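Local coordinates for prolyl 4-hydroxylase alpha subunit Fe(2+) 2OG dioxygenase domain-containing protein (Burkholderia ambifaria, PDB 3W20) that probably oxidises N-substituted L-amino acids as a 2-oxoglutarate-dependent dioxygenase of the double-stranded beta-helix fold, with zinc held in its metal site, at residues A138-E144 with T254-L260; R176-L182 with Q236-S242. All blocks are in the same frame, centred on the assembly; numbering follows the deposited sequence.

From the N terminus, strand 139-143 comes first; its partner in contact 1 lies near the end of the chain, on strand 255-265, so that pairing closes a long loop that contains the zinc ligands His-155, Asp-157 and His-246. Contact 2 is nested inside this loop: residues 176-182 turn back onto residues 236-242, just before His-246, enclosing helix 203-216 and two short strands. The two contacts, with centres about 13 Å apart, belong to one sheet, because strands 178-185 and 255-265 are neighbours; Met-258 O and Leu-182 N lie 2.9 Å apart, a probable hydrogen bond. The order 139-143, 255-265, 178-185, 236-241 thus places the 2-oxoglutarate-binding strands and those next to the zinc site in one sheet.

Contact 1. Residues A138-E144 with T254-L260; sequences ATRRVYE and TRRTMGL
Arg-255 sends CG away from its own nitrogen (chi1 -176°) and, with an extended chain, runs alongside Tyr-143, whose CG lies anti to its own carbonyl carbon (chi1 -67°). NH1 of Arg-255 therefore sits over one face of the phenol ring, offset toward the rim and 3.2 Å from Tyr-143 CE2, a cation-pi contact with the ring and guanidinium planes 65° apart. Thr-257 OG1 approaches the edge of the same ring in its plane, 3.5 Å from Tyr-143 CE2, while Thr-257 CG2 lies over the centre of one face of the Arg-255 guanidinium. Arg-141, Tyr-143, Arg-255 and Thr-257 are 2-oxoglutarate-binding residues, though none is bound in this chain, and share one face of an antiparallel strand pair of the double-stranded beta-helix. Pairs Thr-139/Gly-259, Arg-141/Thr-257 and Tyr-143/Arg-255 are hydrogen-bonded. Gly-259, without a side chain, lets one face of the Arg-141 guanidinium pass over its CA, offset toward the rim. Arg-141 NE donates to Thr-139 OG1 at 3.1 Å, and Asp-273 bonds to both side chains, which probably fixes the arginine's direction. Just beyond the paired strands, Thr-254 OG1 donates to Glu-144 OE1 at 2.7 Å, on its syn side but tilted out of the carboxylate plane.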
ATOM      1  N   ALA A 138     -11.224  10.267  -0.862  1.00 16.67           N
ATOM      2  CA  ALA A 138     -12.630  10.523  -1.324  1.00 16.73           C
ATOM      3  C   ALA A 138     -12.727   9.968  -2.733  1.00 19.02           C
ATOM      4  O   ALA A 138     -11.703   9.726  -3.359  1.00 16.99           O
ATOM      5  CB  ALA A 138     -13.026  12.011  -1.263  1.00 15.87           C
ATOM      6  N   THR A 139     -13.956   9.796  -3.228  1.00 17.09           N
ATOM      7  CA  THR A 139     -14.221   9.276  -4.520  1.00 18.49           C
ATOM      8  C   THR A 139     -15.391  10.034  -5.186  1.00 18.93           C
ATOM      9  O   THR A 139     -16.352  10.531  -4.536  1.00 17.10           O
ATOM     10  CB  THR A 139     -14.571   7.753  -4.516  1.00 18.77           C
ATOM     11  OG1 THR A 139     -15.678   7.580  -3.687  1.00 22.59           O
ATOM     12  CG2 THR A 139     -13.529   6.888  -3.898  1.00 16.55           C
ATOM     13  N   ARG A 140     -15.276  10.209  -6.512  1.00 16.45           N
ATOM     14  CA  ARG A 140     -16.439  10.588  -7.282  1.00 17.91           C
ATOM     15  C   ARG A 140     -17.150   9.336  -7.740  1.00 20.44           C
ATOM     16  O   ARG A 140     -16.497   8.340  -8.149  1.00 25.86           O
ATOM     17  CB  ARG A 140     -15.964  11.387  -8.526  1.00 19.83           C
ATOM     18  CG  ARG A 140     -15.479  12.751  -8.214  1.00 18.67           C
ATOM     19  CD  ARG A 140     -15.219  13.588  -9.505  1.00 21.32           C
ATOM     20  NE  ARG A 140     -14.332  12.871 -10.394  1.00 21.98           N
ATOM     21  CZ  ARG A 140     -13.865  13.338 -11.571  1.00 25.97           C
ATOM     22  NH1 ARG A 140     -14.189  14.541 -12.006  1.00 24.45           N
ATOM     23  NH2 ARG A 140     -13.071  12.585 -12.306  1.00 26.60           N
ATOM     24  N   ARG A 141     -18.473   9.322  -7.707  1.00 23.24           N
ATOM     25  CA  ARG A 141     -19.223   8.062  -7.812  1.00 23.74           C
ATOM     26  C   ARG A 141     -20.218   8.269  -8.919  1.00 27.48           C
ATOM     27  O   ARG A 141     -20.989   9.275  -8.926  1.00 26.27           O
ATOM     28  CB  ARG A 141     -19.946   7.740  -6.464  1.00 24.36           C
ATOM     29  CG  ARG A 141     -18.990   7.336  -5.301  1.00 25.21           C
ATOM     30  CD  ARG A 141     -19.625   7.585  -3.924  1.00 29.55           C
ATOM     31  NE  ARG A 141     -18.684   7.476  -2.794  1.00 26.93           N
ATOM     32  CZ  ARG A 141     -19.001   7.725  -1.533  1.00 25.75           C
ATOM     33  NH1 ARG A 141     -18.054   7.578  -0.541  1.00 22.15           N
ATOM     34  NH2 ARG A 141     -20.250   8.143  -1.232  1.00 23.32           N
ATOM     35  N   VAL A 142     -20.208   7.354  -9.882  1.00 27.58           N
ATOM     36  CA  VAL A 142     -21.206   7.322 -10.969  1.00 29.19           C
ATOM     37  C   VAL A 142     -22.127   6.103 -10.708  1.00 32.82           C
ATOM     38  O   VAL A 142     -21.660   4.977 -10.535  1.00 37.38           O
ATOM     39  CB  VAL A 142     -20.510   7.231 -12.363  1.00 31.21           C
ATOM     40  CG1 VAL A 142     -21.523   7.149 -13.483  1.00 29.62           C
ATOM     41  CG2 VAL A 142     -19.567   8.431 -12.576  1.00 27.73           C
ATOM     42  N   TYR A 143     -23.430   6.333 -10.639  1.00 31.77           N
ATOM     43  CA  TYR A 143     -24.399   5.241 -10.438  1.00 33.17           C
ATOM     44  C   TYR A 143     -25.140   5.128 -11.790  1.00 36.46           C
ATOM     45  O   TYR A 143     -25.903   6.035 -12.108  1.00 36.73           O
ATOM     46  CB  TYR A 143     -25.389   5.611  -9.325  1.00 30.55           C
ATOM     47  CG  TYR A 143     -24.721   5.695  -7.957  1.00 36.07           C
ATOM     48  CD1 TYR A 143     -24.670   4.583  -7.125  1.00 28.72           C
ATOM     49  CD2 TYR A 143     -24.092   6.875  -7.525  1.00 30.76           C
ATOM     50  CE1 TYR A 143     -24.042   4.608  -5.884  1.00 33.39           C
ATOM     51  CE2 TYR A 143     -23.444   6.906  -6.291  1.00 33.04           C
ATOM     52  CZ  TYR A 143     -23.438   5.786  -5.465  1.00 31.36           C
ATOM     53  OH  TYR A 143     -22.812   5.785  -4.243  1.00 35.76           O
ATOM     54  N   GLU A 144     -24.864   4.078 -12.590  1.00 39.29           N
ATOM     55  CA  GLU A 144     -25.623   3.834 -13.862  1.00 46.11           C
ATOM     56  C   GLU A 144     -26.850   2.978 -13.545  1.00 44.90           C
ATOM     57  O   GLU A 144     -26.786   2.134 -12.632  1.00 43.43           O
ATOM     58  CB  GLU A 144     -24.791   3.152 -14.963  1.00 48.50           C
ATOM     59  CG  GLU A 144     -23.572   3.925 -15.489  1.00 55.92           C
ATOM     60  CD  GLU A 144     -23.896   5.220 -16.254  1.00 59.37           C
ATOM     61  OE1 GLU A 144     -25.080   5.612 -16.366  1.00 62.41           O
ATOM     62  OE2 GLU A 144     -22.944   5.879 -16.743  1.00 56.09           O
ATOM     63  N   THR A 254     -28.576   8.287 -14.968  1.00 35.64           N
ATOM     64  CA  THR A 254     -27.323   8.558 -14.263  1.00 32.61           C
ATOM     65  C   THR A 254     -27.479   9.466 -13.012  1.00 26.81           C
ATOM     66  O   THR A 254     -28.066  10.572 -13.069  1.00 25.39           O
ATOM     67  CB  THR A 254     -26.225   9.069 -15.232  1.00 31.85           C
ATOM     68  OG1 THR A 254     -26.123   8.150 -16.348  1.00 35.79           O
ATOM     69  CG2 THR A 254     -24.870   9.113 -14.504  1.00 27.62           C
ATOM     70  N   ARG A 255     -26.878   8.983 -11.909  1.00 28.32           N
ATOM     71  CA  ARG A 255     -26.805   9.739 -10.640  1.00 29.52           C
ATOM     72  C   ARG A 255     -25.299   9.970 -10.403  1.00 27.41           C
ATOM     73  O   ARG A 255     -24.508   9.041 -10.558  1.00 30.68           O
ATOM     74  CB  ARG A 255     -27.446   8.919  -9.507  1.00 26.26           C
ATOM     75  CG  ARG A 255     -27.533   9.592  -8.126  1.00 27.57           C
ATOM     76  CD  ARG A 255     -28.132   8.585  -7.155  1.00 27.66           C
ATOM     77  NE  ARG A 255     -28.117   9.033  -5.750  1.00 28.49           N
ATOM     78  CZ  ARG A 255     -27.250   8.615  -4.806  1.00 28.78           C
ATOM     79  NH1 ARG A 255     -26.311   7.696  -5.053  1.00 31.00           N
ATOM     80  NH2 ARG A 255     -27.381   9.093  -3.562  1.00 30.68           N
ATOM     81  N   ARG A 256     -24.901  11.206 -10.097  1.00 23.08           N
ATOM     82  CA  ARG A 256     -23.506  11.416  -9.701  1.00 24.36           C
ATOM     83  C   ARG A 256     -23.425  12.001  -8.294  1.00 20.76           C
ATOM     84  O   ARG A 256     -24.174  12.921  -7.991  1.00 21.47           O
ATOM     85  CB  ARG A 256     -22.829  12.356 -10.705  1.00 26.52           C
ATOM     86  CG  ARG A 256     -22.552  11.628 -12.014  1.00 30.15           C
ATOM     87  CD  ARG A 256     -21.836  12.517 -12.986  1.00 32.18           C
ATOM     88  NE  ARG A 256     -22.611  13.696 -13.309  1.00 31.42           N
ATOM     89  CZ  ARG A 256     -22.057  14.871 -13.476  1.00 31.78           C
ATOM     90  NH1 ARG A 256     -20.736  14.978 -13.346  1.00 36.90           N
ATOM     91  NH2 ARG A 256     -22.797  15.915 -13.757  1.00 30.17           N
ATOM     92  N   THR A 257     -22.515  11.451  -7.475  1.00 20.84           N
ATOM     93  CA  THR A 257     -22.228  11.974  -6.114  1.00 21.68           C
ATOM     94  C   THR A 257     -20.710  11.987  -5.909  1.00 19.63           C
ATOM     95  O   THR A 257     -19.960  11.333  -6.683  1.00 23.55           O
ATOM     96  CB  THR A 257     -22.873  11.112  -4.979  1.00 20.57           C
ATOM     97  OG1 THR A 257     -22.210   9.872  -4.956  1.00 21.44           O
ATOM     98  CG2 THR A 257     -24.378  10.865  -5.273  1.00 23.20           C
HETATM   99  N   MSE A 258     -20.244  12.710  -4.883  1.00 16.18           N
HETATM  100  CA  MSE A 258     -18.878  12.687  -4.464  1.00 16.61           C
HETATM  101  C   MSE A 258     -18.958  12.339  -3.006  1.00 16.01           C
HETATM  102  O   MSE A 258     -19.760  12.959  -2.304  1.00 17.36           O
HETATM  103  CB  MSE A 258     -18.628  14.247  -4.461  1.00 20.60           C
HETATM  104  CG  MSE A 258     -17.246  14.663  -4.640  1.00 30.10           C
HETATM  105 SE   MSE A 258     -17.600  16.558  -5.170  1.00 29.60          SE
HETATM  106  CE  MSE A 258     -18.068  16.179  -6.912  1.00 20.76           C
ATOM    107  N   GLY A 259     -18.155  11.421  -2.490  1.00 15.63           N
ATOM    108  CA  GLY A 259     -18.290  11.167  -1.006  1.00 16.69           C
ATOM    109  C   GLY A 259     -17.012  10.742  -0.269  1.00 17.04           C
ATOM    110  O   GLY A 259     -15.987  10.401  -0.846  1.00 16.73           O
ATOM    111  N   LEU A 260     -17.100  10.737   1.048  1.00 15.39           N
ATOM    112  CA  LEU A 260     -16.049  10.145   1.851  1.00 14.53           C
ATOM    113  C   LEU A 260     -16.695   9.696   3.173  1.00 16.34           C
ATOM    114  O   LEU A 260     -17.917   9.766   3.319  1.00 15.06           O
ATOM    115  CB  LEU A 260     -14.971  11.180   2.105  1.00 13.96           C
ATOM    116  CG  LEU A 260     -15.346  12.567   2.598  1.00 15.44           C
ATOM    117  CD1 LEU A 260     -15.745  12.664   4.093  1.00 16.24           C
ATOM    118  CD2 LEU A 260     -14.150  13.524   2.313  1.00 14.52           C
TER

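Contact 2. Residues R176-L182 with Q236-S242; sequences RQLGGFL and QLTLFQS
Residues 178-182 of strand 178-185 pair antiparallel with strand 236-241 in a buried contact deep inside the subunit, beside the zinc site. Its backbone core is made by the hydrogen-bonded pairs Gly-179/Phe-240 and Phe-181/Thr-238, where Thr-238 N meets Phe-181 O almost straight (N-H...O angle 174°). On the face shared by Phe-181, Thr-238 and Phe-240, the Phe-181 ring lies alongside Thr-238, whose CB sits over it, 3.6 Å from Phe-181 CZ, in a CH-pi contact. The beta-branched threonine suits this place: its carbon branch packs on the ring while OG1 turns to a water. That water donates to Phe-181 O and Gln-236 O, and accepts from Thr-238 OG1 at 3.0 Å. Phe-240 CE2 meets the edge of the Phe-181 ring, 3.7 Å from Phe-181 CE2, the two side chains crossing at about a right angle. In the double-stranded beta-helix this face looks toward the active site: Phe-240 packs edge-to-face on the metal ligand His-246, and Phe-181 touches Arg-255. Phe-240 CG lies between the backbone N and carbonyl carbon (chi1 61°), which leans the ring across the strand over Gly-179; with no side chain, this glycine lets the ring come close, and its CA makes an off-centre CH-pi contact. On the other face, Leu-239 CD2 rests 3.8 Å from Gly-180 CA, and Leu-182 CB meets Leu-237 CD1, which also packs against the Phe-181 carbonyl. Beyond the strand pair, Ser-242 N donates to Gln-177 O. Arg-176 NH2 donates to Gln-241 OE1 at 2.9 Å, on a lone pair of the amide oxygen and in the guanidinium plane, though guanidinium and amide planes stand 86° apart. Arg-199 also donates to that oxygen, while Gln-241 NE2 is taken up by Asp-33 and the Ala-35 carbonyl.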
ATOM      1  N   ARG A 176     -19.760   6.329  15.861  1.00 13.24           N
ATOM      2  CA  ARG A 176     -20.285   7.457  15.162  1.00 14.09           C
ATOM      3  C   ARG A 176     -19.628   7.684  13.796  1.00 13.57           C
ATOM      4  O   ARG A 176     -19.548   8.829  13.328  1.00 14.76           O
ATOM      5  CB  ARG A 176     -20.250   8.754  16.008  1.00 14.45           C
ATOM      6  CG  ARG A 176     -20.888   8.588  17.404  1.00 15.73           C
ATOM      7  CD  ARG A 176     -22.341   8.051  17.332  1.00 16.20           C
ATOM      8  NE  ARG A 176     -22.584   7.269  18.565  1.00 20.51           N
ATOM      9  CZ  ARG A 176     -23.468   6.280  18.656  1.00 18.06           C
ATOM     10  NH1 ARG A 176     -23.584   5.639  19.794  1.00 20.06           N
ATOM     11  NH2 ARG A 176     -24.295   5.949  17.665  1.00 17.98           N
ATOM     12  N   GLN A 177     -19.062   6.628  13.178  1.00 12.04           N
ATOM     13  CA  GLN A 177     -18.433   6.829  11.841  1.00 12.31           C
ATOM     14  C   GLN A 177     -19.502   7.496  10.944  1.00 12.25           C
ATOM     15  O   GLN A 177     -20.661   7.036  10.930  1.00 12.66           O
ATOM     16  CB  GLN A 177     -18.061   5.480  11.257  1.00 11.10           C
ATOM     17  CG  GLN A 177     -17.504   5.578   9.787  1.00 12.09           C
ATOM     18  CD  GLN A 177     -16.947   4.248   9.293  1.00 11.70           C
ATOM     19  OE1 GLN A 177     -16.262   3.547  10.026  1.00 12.65           O
ATOM     20  NE2 GLN A 177     -17.107   4.004   7.979  1.00 11.98           N
ATOM     21  N   LEU A 178     -19.093   8.525  10.165  1.00 11.81           N
ATOM     22  CA  LEU A 178     -20.093   9.204   9.318  1.00 12.78           C
ATOM     23  C   LEU A 178     -19.804   8.928   7.886  1.00 14.68           C
ATOM     24  O   LEU A 178     -18.616   8.900   7.515  1.00 13.39           O
ATOM     25  CB  LEU A 178     -20.055  10.715   9.542  1.00 13.26           C
ATOM     26  CG  LEU A 178     -20.198  11.047  11.025  1.00 12.78           C
ATOM     27  CD1 LEU A 178     -20.106  12.572  11.129  1.00 13.99           C
ATOM     28  CD2 LEU A 178     -21.520  10.475  11.655  1.00 13.14           C
ATOM     29  N   GLY A 179     -20.855   8.820   7.057  1.00 14.34           N
ATOM     30  CA  GLY A 179     -20.675   8.934   5.599  1.00 15.23           C
ATOM     31  C   GLY A 179     -21.091  10.368   5.236  1.00 15.10           C
ATOM     32  O   GLY A 179     -21.975  10.954   5.908  1.00 15.45           O
ATOM     33  N   GLY A 180     -20.459  10.952   4.209  1.00 15.88           N
ATOM     34  CA  GLY A 180     -20.833  12.307   3.776  1.00 16.27           C
ATOM     35  C   GLY A 180     -20.814  12.235   2.254  1.00 17.52           C
ATOM     36  O   GLY A 180     -19.744  11.865   1.666  1.00 17.37           O
ATOM     37  N   PHE A 181     -21.941  12.546   1.569  1.00 15.76           N
ATOM     38  CA  PHE A 181     -21.818  12.603   0.096  1.00 16.56           C
ATOM     39  C   PHE A 181     -22.641  13.761  -0.429  1.00 16.70           C
ATOM     40  O   PHE A 181     -23.747  14.080   0.113  1.00 16.60           O
ATOM     41  CB  PHE A 181     -22.261  11.264  -0.558  1.00 17.12           C
ATOM     42  CG  PHE A 181     -23.735  10.889  -0.310  1.00 19.03           C
ATOM     43  CD1 PHE A 181     -24.737  11.265  -1.211  1.00 17.01           C
ATOM     44  CD2 PHE A 181     -24.114  10.145   0.843  1.00 19.16           C
ATOM     45  CE1 PHE A 181     -26.084  10.914  -0.994  1.00 21.07           C
ATOM     46  CE2 PHE A 181     -25.444   9.806   1.063  1.00 18.21           C
ATOM     47  CZ  PHE A 181     -26.469  10.172   0.161  1.00 21.26           C
ATOM     48  N   LEU A 182     -22.036  14.449  -1.388  1.00 16.01           N
ATOM     49  CA  LEU A 182     -22.650  15.626  -2.024  1.00 15.60           C
ATOM     50  C   LEU A 182     -23.254  15.104  -3.343  1.00 17.53           C
ATOM     51  O   LEU A 182     -22.568  14.417  -4.097  1.00 16.49           O
ATOM     52  CB  LEU A 182     -21.561  16.639  -2.341  1.00 17.92           C
ATOM     53  CG  LEU A 182     -22.065  17.822  -3.222  1.00 18.06           C
ATOM     54  CD1 LEU A 182     -23.152  18.681  -2.546  1.00 18.62           C
ATOM     55  CD2 LEU A 182     -20.824  18.686  -3.480  1.00 19.30           C
ATOM     56  N   GLN A 236     -27.166  19.162  -2.502  1.00 19.40           N
ATOM     57  CA  GLN A 236     -27.327  18.747  -1.063  1.00 17.38           C
ATOM     58  C   GLN A 236     -26.204  17.798  -0.600  1.00 15.46           C
ATOM     59  O   GLN A 236     -25.824  16.894  -1.317  1.00 17.66           O
ATOM     60  CB  GLN A 236     -28.732  18.191  -0.737  1.00 19.67           C
ATOM     61  CG  GLN A 236     -29.874  19.194  -0.972  1.00 20.29           C
ATOM     62  CD  GLN A 236     -31.231  18.610  -0.546  1.00 17.63           C
ATOM     63  OE1 GLN A 236     -31.558  17.468  -0.843  1.00 21.07           O
ATOM     64  NE2 GLN A 236     -31.982  19.392   0.209  1.00 24.25           N
ATOM     65  N   LEU A 237     -25.734  18.028   0.632  1.00 15.16           N
ATOM     66  CA  LEU A 237     -24.736  17.155   1.268  1.00 15.66           C
ATOM     67  C   LEU A 237     -25.527  16.343   2.291  1.00 14.65           C
ATOM     68  O   LEU A 237     -26.217  16.918   3.124  1.00 15.91           O
ATOM     69  CB  LEU A 237     -23.762  18.025   2.037  1.00 15.27           C
ATOM     70  CG  LEU A 237     -22.711  17.264   2.883  1.00 16.36           C
ATOM     71  CD1 LEU A 237     -21.781  16.359   2.034  1.00 21.16           C
ATOM     72  CD2 LEU A 237     -21.902  18.341   3.633  1.00 18.53           C
ATOM     73  N   THR A 238     -25.382  15.024   2.225  1.00 14.67           N
ATOM     74  CA  THR A 238     -26.034  14.163   3.176  1.00 14.09           C
ATOM     75  C   THR A 238     -24.950  13.599   4.136  1.00 14.17           C
ATOM     76  O   THR A 238     -23.985  13.015   3.635  1.00 15.14           O
ATOM     77  CB  THR A 238     -26.682  13.025   2.424  1.00 14.78           C
ATOM     78  OG1 THR A 238     -27.700  13.607   1.591  1.00 15.94           O
ATOM     79  CG2 THR A 238     -27.448  12.096   3.383  1.00 13.92           C
ATOM     80  N   LEU A 239     -25.150  13.775   5.439  1.00 15.34           N
ATOM     81  CA  LEU A 239     -24.206  13.330   6.463  1.00 13.98           C
ATOM     82  C   LEU A 239     -24.997  12.345   7.339  1.00 13.83           C
ATOM     83  O   LEU A 239     -26.178  12.634   7.689  1.00 15.79           O
ATOM     84  CB  LEU A 239     -23.759  14.496   7.265  1.00 16.25           C
ATOM     85  CG  LEU A 239     -23.045  15.618   6.477  1.00 17.72           C
ATOM     86  CD1 LEU A 239     -22.955  16.808   7.400  1.00 18.01           C
ATOM     87  CD2 LEU A 239     -21.665  15.032   6.217  1.00 18.45           C
ATOM     88  N   PHE A 240     -24.484  11.127   7.533  1.00 12.85           N
ATOM     89  CA  PHE A 240     -25.242  10.193   8.278  1.00 12.54           C
ATOM     90  C   PHE A 240     -24.373   9.213   9.036  1.00 12.71           C
ATOM     91  O   PHE A 240     -23.177   9.056   8.729  1.00 13.11           O
ATOM     92  CB  PHE A 240     -26.174   9.324   7.361  1.00 12.24           C
ATOM     93  CG  PHE A 240     -25.432   8.502   6.341  1.00 14.78           C
ATOM     94  CD1 PHE A 240     -25.342   7.103   6.458  1.00 14.47           C
ATOM     95  CD2 PHE A 240     -24.873   9.124   5.211  1.00 15.87           C
ATOM     96  CE1 PHE A 240     -24.630   6.356   5.483  1.00 15.85           C
ATOM     97  CE2 PHE A 240     -24.163   8.386   4.250  1.00 15.15           C
ATOM     98  CZ  PHE A 240     -24.065   7.010   4.361  1.00 15.87           C
ATOM     99  N   GLN A 241     -25.008   8.541  10.007  1.00 12.87           N
ATOM    100  CA  GLN A 241     -24.231   7.532  10.776  1.00 12.70           C
ATOM    101  C   GLN A 241     -24.122   6.269   9.941  1.00 13.71           C
ATOM    102  O   GLN A 241     -25.126   5.505   9.714  1.00 13.81           O
ATOM    103  CB  GLN A 241     -24.837   7.276  12.174  1.00 13.56           C
ATOM    104  CG  GLN A 241     -24.782   8.506  13.020  1.00 12.81           C
ATOM    105  CD  GLN A 241     -24.993   8.158  14.512  1.00 14.59           C
ATOM    106  OE1 GLN A 241     -24.418   7.174  14.995  1.00 15.12           O
ATOM    107  NE2 GLN A 241     -25.785   8.919  15.217  1.00 13.73           N
ATOM    108  N   SER A 242     -22.896   5.938   9.468  1.00 11.40           N
ATOM    109  CA  SER A 242     -22.817   4.939   8.415  1.00 12.03           C
ATOM    110  C   SER A 242     -22.905   3.483   8.930  1.00 13.96           C
ATOM    111  O   SER A 242     -23.034   2.549   8.136  1.00 12.77           O
ATOM    112  CB  SER A 242     -21.578   5.165   7.543  1.00 12.67           C
ATOM    113  OG  SER A 242     -20.388   4.808   8.258  1.00 13.00           O
TER
HETATM  114  O   HOH W   1     -26.252  14.268  -0.905  1.00 17.91           O